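Local coordinates for precorrin-8x Methyl Mutase (Thermus thermophilus, PDB 1V9C), which probably catalyses the methyl-group rearrangement that turns precorrin-8X into hydrogenobyrinate, or the corresponding step on a cobalt-containing intermediate, in adenosylcobalamin biosynthesis, at residues Thr138-Leu143 with Leu167-Ala172; Ala146-Ala151 with Glu175-Trp180. One frame throughout, in Å; residues are numbered along the deposited sequence.

Interaction 1: Thr138-Leu143 with Leu167-Ala172; sequences TFLLAL and LEAKRA. With SO4 (sulfate ion), chain G.
Leu-140 and Leu-141 project from helix 137-147 against helix 166-174 and hold Ala-169 between them. The short segments run nearly parallel, at 27° and 8.6 Å between axes, a spacing consistent with the small Ala-169 at the closest backbone pair, where it faces Leu-141. Leu-140 has CG anti to the backbone N (chi1 -174°), and from there CD2 reaches the carbonyl of Ala-169, 3.3 Å from its O, while the same methyl lies 4.0 Å from Ala-169 CB. Leu-141 is turned differently, with CG beside its own backbone N (chi1 -80°), and its two methyls part company. CD2 rests against both Ala-169 CA and the methyl of Ala-172, 3.7 Å from Ala-172 CB; CD1 meets the side chain of Glu-168, which crosses Leu-141 at about a right angle and places OE2 4.0 Å from CD1. Lys-170, buried, starts away from the neighbouring helix, and its NZ is hydrogen-bonded to the carbonyls of Thr-183, Gly-185 and Pro-160. At the N-terminal end of helix 166-174 a sulfate, probably from the crystallisation liquor, accepts a hydrogen bond from Leu-167 N to O4 (3.0 Å) and a weak one from Glu-168 N to O2; Asn-165 N binds it too. Such an anion at a helix start is consistent with a favourable interaction with the helix dipole. Between the helices themselves, methyl groups do the work: the contact is apolar packing of leucine on alanine, with the carboxylate of Glu-168 kept to its exposed margin.

Interaction 2: Ala146-Ala151 with Glu175-Trp180; sequences AIRQGA and EAPVPW
Helix 137-147 ends here in a Schellman motif, with Ala-151 N bonded to Ala-146 O, a weak Gly-150 N to Ile-147 O bond, and Gly-150 at positive phi (116°) as the C-prime residue; the facing segment, 175-180, is an irregular loop. Ile-147 points at that loop and divides its contacts between two branches. CG2 lies 3.8 Å from Pro-177 CG, the two side chains sliding past each other in opposite directions, whereas CD1, at the end of the longer branch, reaches CG1 of Val-178 at 3.8 Å, crossing that side chain at about a right angle. In the doubly wound alpha/beta fold this joins the C-terminal end of one helix to the connection that leads from helix 166-174 into strand 180-183. Arg-148 forms the outer layer. Its chain bends at chi2 (-61°) and carries the guanidinium across the loop, so that one face is covered by Pro-177 CD and Ala-176 CA, with NH1 3.3 Å from Pro-177 CD. Glu-175 O, placed obliquely to the guanidinium, is 3.0 Å from Arg-148 NH2, while the Glu-175 carboxylate stays apart, 6.8 Å from NH2 to OE1.

How the interactions relate
Interaction 1 and interaction 2 lie about 11 Å apart, centre to centre, on the same side of the chain's centre, and both draw on helix 137-147. Along the chain their segments alternate: 138-143, 146-151, 167-172, 175-180. Interaction 1 pairs part of that helix with part of helix 166-174, side by side; interaction 2 follows at the C-terminal ends, where the last turn of the first helix and the residues after it meet the loop after the second. Strand 155-158 lies between the two helices in sequence and is flanked in the sheet by parallel strands 130-133 and 180-183. Together the contacts therefore join two successive helical connections of the doubly wound sheet.

Interaction 1: Thr138-Leu143 with Leu167-Ala172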
loop_
_atom_site.group_PDB
_atom_site.type_symbol
_atom_site.label_atom_id
_atom_site.label_comp_id
_atom_site.label_asym_id
_atom_site.label_seq_id
_atom_site.Cartn_x
_atom_site.Cartn_y
_atom_site.Cartn_z
ATOM N N THR B 138 -3.518 15.071 8.900
ATOM C CA THR B 138 -3.854 15.732 10.154
ATOM C C THR B 138 -3.096 15.056 11.292
ATOM O O THR B 138 -2.869 15.645 12.347
ATOM C CB THR B 138 -5.376 15.679 10.447
ATOM O OG1 THR B 138 -5.763 14.335 10.738
ATOM C CG2 THR B 138 -6.171 16.174 9.249
ATOM N N PHE B 139 -2.703 13.808 11.077
ATOM C CA PHE B 139 -1.953 13.101 12.097
ATOM C C PHE B 139 -0.541 13.692 12.146
ATOM O O PHE B 139 0.005 13.936 13.216
ATOM C CB PHE B 139 -1.880 11.607 11.772
ATOM C CG PHE B 139 -1.009 10.825 12.716
ATOM C CD1 PHE B 139 -1.405 10.610 14.030
ATOM C CD2 PHE B 139 0.218 10.325 12.295
ATOM C CE1 PHE B 139 -0.593 9.908 14.915
ATOM C CE2 PHE B 139 1.044 9.617 13.178
ATOM C CZ PHE B 139 0.637 9.408 14.489
ATOM N N LEU B 140 0.035 13.929 10.974
ATOM C CA LEU B 140 1.384 14.481 10.871
ATOM C C LEU B 140 1.440 15.912 11.414
ATOM O O LEU B 140 2.470 16.359 11.908
ATOM C CB LEU B 140 1.845 14.458 9.413
ATOM C CG LEU B 140 3.293 14.885 9.176
ATOM C CD1 LEU B 140 4.231 14.012 10.012
ATOM C CD2 LEU B 140 3.615 14.754 7.698
ATOM N N LEU B 141 0.324 16.624 11.307
ATOM C CA LEU B 141 0.240 17.985 11.818
ATOM C C LEU B 141 0.145 17.953 13.339
ATOM O O LEU B 141 0.816 18.718 14.019
ATOM C CB LEU B 141 -0.981 18.694 11.242
ATOM C CG LEU B 141 -0.789 19.221 9.830
ATOM C CD1 LEU B 141 -2.083 19.850 9.357
ATOM C CD2 LEU B 141 0.345 20.233 9.811
ATOM N N ALA B 142 -0.693 17.069 13.870
ATOM C CA ALA B 142 -0.834 16.943 15.318
ATOM C C ALA B 142 0.542 16.588 15.865
ATOM O O ALA B 142 1.054 17.260 16.752
ATOM C CB ALA B 142 -1.837 15.852 15.662
ATOM N N LEU B 143 1.145 15.542 15.302
ATOM C CA LEU B 143 2.474 15.098 15.717
ATOM C C LEU B 143 3.509 16.217 15.651
ATOM O O LEU B 143 4.351 16.337 16.533
ATOM C CB LEU B 143 2.952 13.926 14.844
ATOM C CG LEU B 143 4.394 13.439 15.066
ATOM C CD1 LEU B 143 4.573 13.011 16.530
ATOM C CD2 LEU B 143 4.716 12.275 14.119
ATOM N N LEU B 167 0.272 18.773 1.421
ATOM C CA LEU B 167 1.414 19.647 1.182
ATOM C C LEU B 167 1.857 20.406 2.427
ATOM O O LEU B 167 3.053 20.512 2.706
ATOM C CB LEU B 167 1.097 20.623 0.048
ATOM C CG LEU B 167 0.630 19.962 -1.259
ATOM C CD1 LEU B 167 0.532 21.025 -2.357
ATOM C CD2 LEU B 167 1.604 18.851 -1.674
ATOM N N GLU B 168 0.897 20.904 3.197
ATOM C CA GLU B 168 1.231 21.659 4.395
ATOM C C GLU B 168 1.733 20.760 5.520
ATOM O O GLU B 168 2.588 21.158 6.310
ATOM C CB GLU B 168 0.017 22.472 4.851
ATOM C CG GLU B 168 -0.655 21.976 6.106
ATOM C CD GLU B 168 -1.813 22.859 6.521
ATOM O OE1 GLU B 168 -2.775 22.977 5.731
ATOM O OE2 GLU B 168 -1.761 23.431 7.631
ATOM N N ALA B 169 1.198 19.545 5.583
ATOM C CA ALA B 169 1.602 18.584 6.604
ATOM C C ALA B 169 3.082 18.243 6.440
ATOM O O ALA B 169 3.816 18.078 7.423
ATOM C CB ALA B 169 0.763 17.320 6.488
ATOM N N LYS B 170 3.519 18.142 5.193
ATOM C CA LYS B 170 4.904 17.826 4.924
ATOM C C LYS B 170 5.789 19.032 5.235
ATOM O O LYS B 170 6.860 18.881 5.821
ATOM C CB LYS B 170 5.057 17.363 3.477
ATOM C CG LYS B 170 4.345 16.032 3.246
ATOM C CD LYS B 170 4.260 15.643 1.792
ATOM C CE LYS B 170 3.564 14.296 1.655
ATOM N NZ LYS B 170 3.739 13.709 0.310
ATOM N N ARG B 171 5.342 20.226 4.862
ATOM C CA ARG B 171 6.113 21.432 5.162
ATOM C C ARG B 171 6.286 21.524 6.679
ATOM O O ARG B 171 7.389 21.732 7.179
ATOM C CB ARG B 171 5.386 22.672 4.647
ATOM C CG ARG B 171 6.108 23.384 3.514
ATOM C CD ARG B 171 5.206 24.429 2.859
ATOM N NE ARG B 171 4.134 23.815 2.075
ATOM C CZ ARG B 171 3.073 24.470 1.611
ATOM N NH1 ARG B 171 2.928 25.765 1.850
ATOM N NH2 ARG B 171 2.158 23.829 0.900
ATOM N N ALA B 172 5.199 21.344 7.416
ATOM C CA ALA B 172 5.273 21.403 8.866
ATOM C C ALA B 172 6.304 20.411 9.401
ATOM O O ALA B 172 6.841 20.593 10.502
ATOM C CB ALA B 172 3.926 21.107 9.464
HETATM S S SO4 G . -2.937 20.823 0.764
HETATM O O1 SO4 G . -4.348 20.878 1.178
HETATM O O2 SO4 G . -2.072 21.432 1.802
HETATM O O3 SO4 G . -2.771 21.579 -0.499
HETATM O O4 SO4 G . -2.555 19.410 0.545
#

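Interaction 2: Ala146-Ala151 with Glu175-Trp180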
loop_
_atom_site.group_PDB
_atom_site.type_symbol
_atom_site.label_atom_id
_atom_site.label_comp_id
_atom_site.label_asym_id
_atom_site.label_seq_id
_atom_site.Cartn_x
_atom_site.Cartn_y
_atom_site.Cartn_z
ATOM N N ALA B 146 2.965 18.394 18.451
ATOM C CA ALA B 146 3.363 17.651 19.638
ATOM C C ALA B 146 4.878 17.630 19.782
ATOM O O ALA B 146 5.402 17.451 20.883
ATOM C CB ALA B 146 2.830 16.230 19.570
ATOM N N ILE B 147 5.578 17.808 18.666
ATOM C CA ILE B 147 7.036 17.818 18.666
ATOM C C ILE B 147 7.535 19.147 19.229
ATOM O O ILE B 147 8.598 19.208 19.848
ATOM C CB ILE B 147 7.604 17.601 17.222
ATOM C CG1 ILE B 147 7.470 16.124 16.827
ATOM C CG2 ILE B 147 9.062 18.042 17.138
ATOM C CD1 ILE B 147 8.010 15.798 15.443
ATOM N N ARG B 148 6.757 20.206 19.012
ATOM C CA ARG B 148 7.116 21.536 19.499
ATOM C C ARG B 148 6.878 21.643 21.001
ATOM O O ARG B 148 7.260 22.627 21.628
ATOM C CB ARG B 148 6.312 22.618 18.773
ATOM C CG ARG B 148 6.617 22.767 17.283
ATOM C CD ARG B 148 8.066 23.157 17.015
ATOM N NE ARG B 148 8.233 23.604 15.636
ATOM C CZ ARG B 148 9.400 23.920 15.074
ATOM N NH1 ARG B 148 10.529 23.835 15.774
ATOM N NH2 ARG B 148 9.437 24.341 13.810
ATOM N N GLN B 149 6.253 20.619 21.571
ATOM C CA GLN B 149 5.974 20.582 23.001
ATOM C C GLN B 149 6.909 19.643 23.762
ATOM O O GLN B 149 6.717 19.406 24.955
ATOM C CB GLN B 149 4.525 20.154 23.250
ATOM C CG GLN B 149 3.491 21.129 22.721
ATOM C CD GLN B 149 3.746 22.546 23.192
ATOM O OE1 GLN B 149 3.923 22.794 24.383
ATOM N NE2 GLN B 149 3.765 23.484 22.256
ATOM N N GLY B 150 7.911 19.096 23.080
ATOM C CA GLY B 150 8.840 18.209 23.758
ATOM C C GLY B 150 8.886 16.757 23.313
ATOM O O GLY B 150 9.611 15.955 23.899
ATOM N N ALA B 151 8.112 16.396 22.294
ATOM C CA ALA B 151 8.134 15.021 21.810
ATOM C C ALA B 151 9.367 14.870 20.914
ATOM O O ALA B 151 9.635 15.737 20.082
ATOM C CB ALA B 151 6.863 14.719 21.032
ATOM N N GLU B 175 10.420 21.432 8.444
ATOM C CA GLU B 175 10.940 22.634 9.099
ATOM C C GLU B 175 10.930 22.392 10.607
ATOM O O GLU B 175 10.994 23.327 11.408
ATOM C CB GLU B 175 10.065 23.842 8.743
ATOM C CG GLU B 175 9.978 24.094 7.236
ATOM C CD GLU B 175 9.029 25.223 6.860
ATOM O OE1 GLU B 175 7.843 25.160 7.247
ATOM O OE2 GLU B 175 9.470 26.167 6.167
ATOM N N ALA B 176 10.863 21.116 10.975
ATOM C CA ALA B 176 10.822 20.702 12.370
ATOM C C ALA B 176 12.173 20.183 12.867
ATOM O O ALA B 176 13.052 19.842 12.064
ATOM C CB ALA B 176 9.751 19.639 12.550
ATOM N N PRO B 177 12.352 20.123 14.206
ATOM C CA PRO B 177 13.550 19.672 14.928
ATOM C C PRO B 177 13.653 18.162 15.170
ATOM O O PRO B 177 13.911 17.725 16.295
ATOM C CB PRO B 177 13.442 20.426 16.243
ATOM C CG PRO B 177 12.000 20.312 16.517
ATOM C CD PRO B 177 11.388 20.693 15.166
ATOM N N VAL B 178 13.461 17.370 14.122
ATOM C CA VAL B 178 13.542 15.915 14.237
ATOM C C VAL B 178 13.975 15.386 12.875
ATOM O O VAL B 178 13.634 15.964 11.841
ATOM C CB VAL B 178 12.165 15.309 14.627
ATOM C CG1 VAL B 178 11.203 15.395 13.458
ATOM C CG2 VAL B 178 12.329 13.877 15.064
ATOM N N PRO B 179 14.752 14.301 12.846
ATOM C CA PRO B 179 15.137 13.838 11.513
ATOM C C PRO B 179 13.923 13.311 10.752
ATOM O O PRO B 179 12.958 12.842 11.349
ATOM C CB PRO B 179 16.187 12.772 11.810
ATOM C CG PRO B 179 15.763 12.240 13.124
ATOM C CD PRO B 179 15.319 13.446 13.898
ATOM N N TRP B 180 13.950 13.413 9.434
ATOM C CA TRP B 180 12.815 12.935 8.673
ATOM C C TRP B 180 13.156 12.568 7.240
ATOM O O TRP B 180 14.250 12.858 6.750
ATOM C CB TRP B 180 11.728 14.006 8.662
ATOM C CG TRP B 180 12.285 15.365 8.330
ATOM C CD1 TRP B 180 12.588 16.365 9.213
ATOM C CD2 TRP B 180 12.647 15.854 7.031
ATOM N NE1 TRP B 180 13.113 17.446 8.545
ATOM C CE2 TRP B 180 13.161 17.164 7.207
ATOM C CE3 TRP B 180 12.586 15.320 5.738
ATOM C CZ2 TRP B 180 13.616 17.942 6.136
ATOM C CZ3 TRP B 180 13.039 16.092 4.673
ATOM C CH2 TRP B 180 13.544 17.391 4.879
#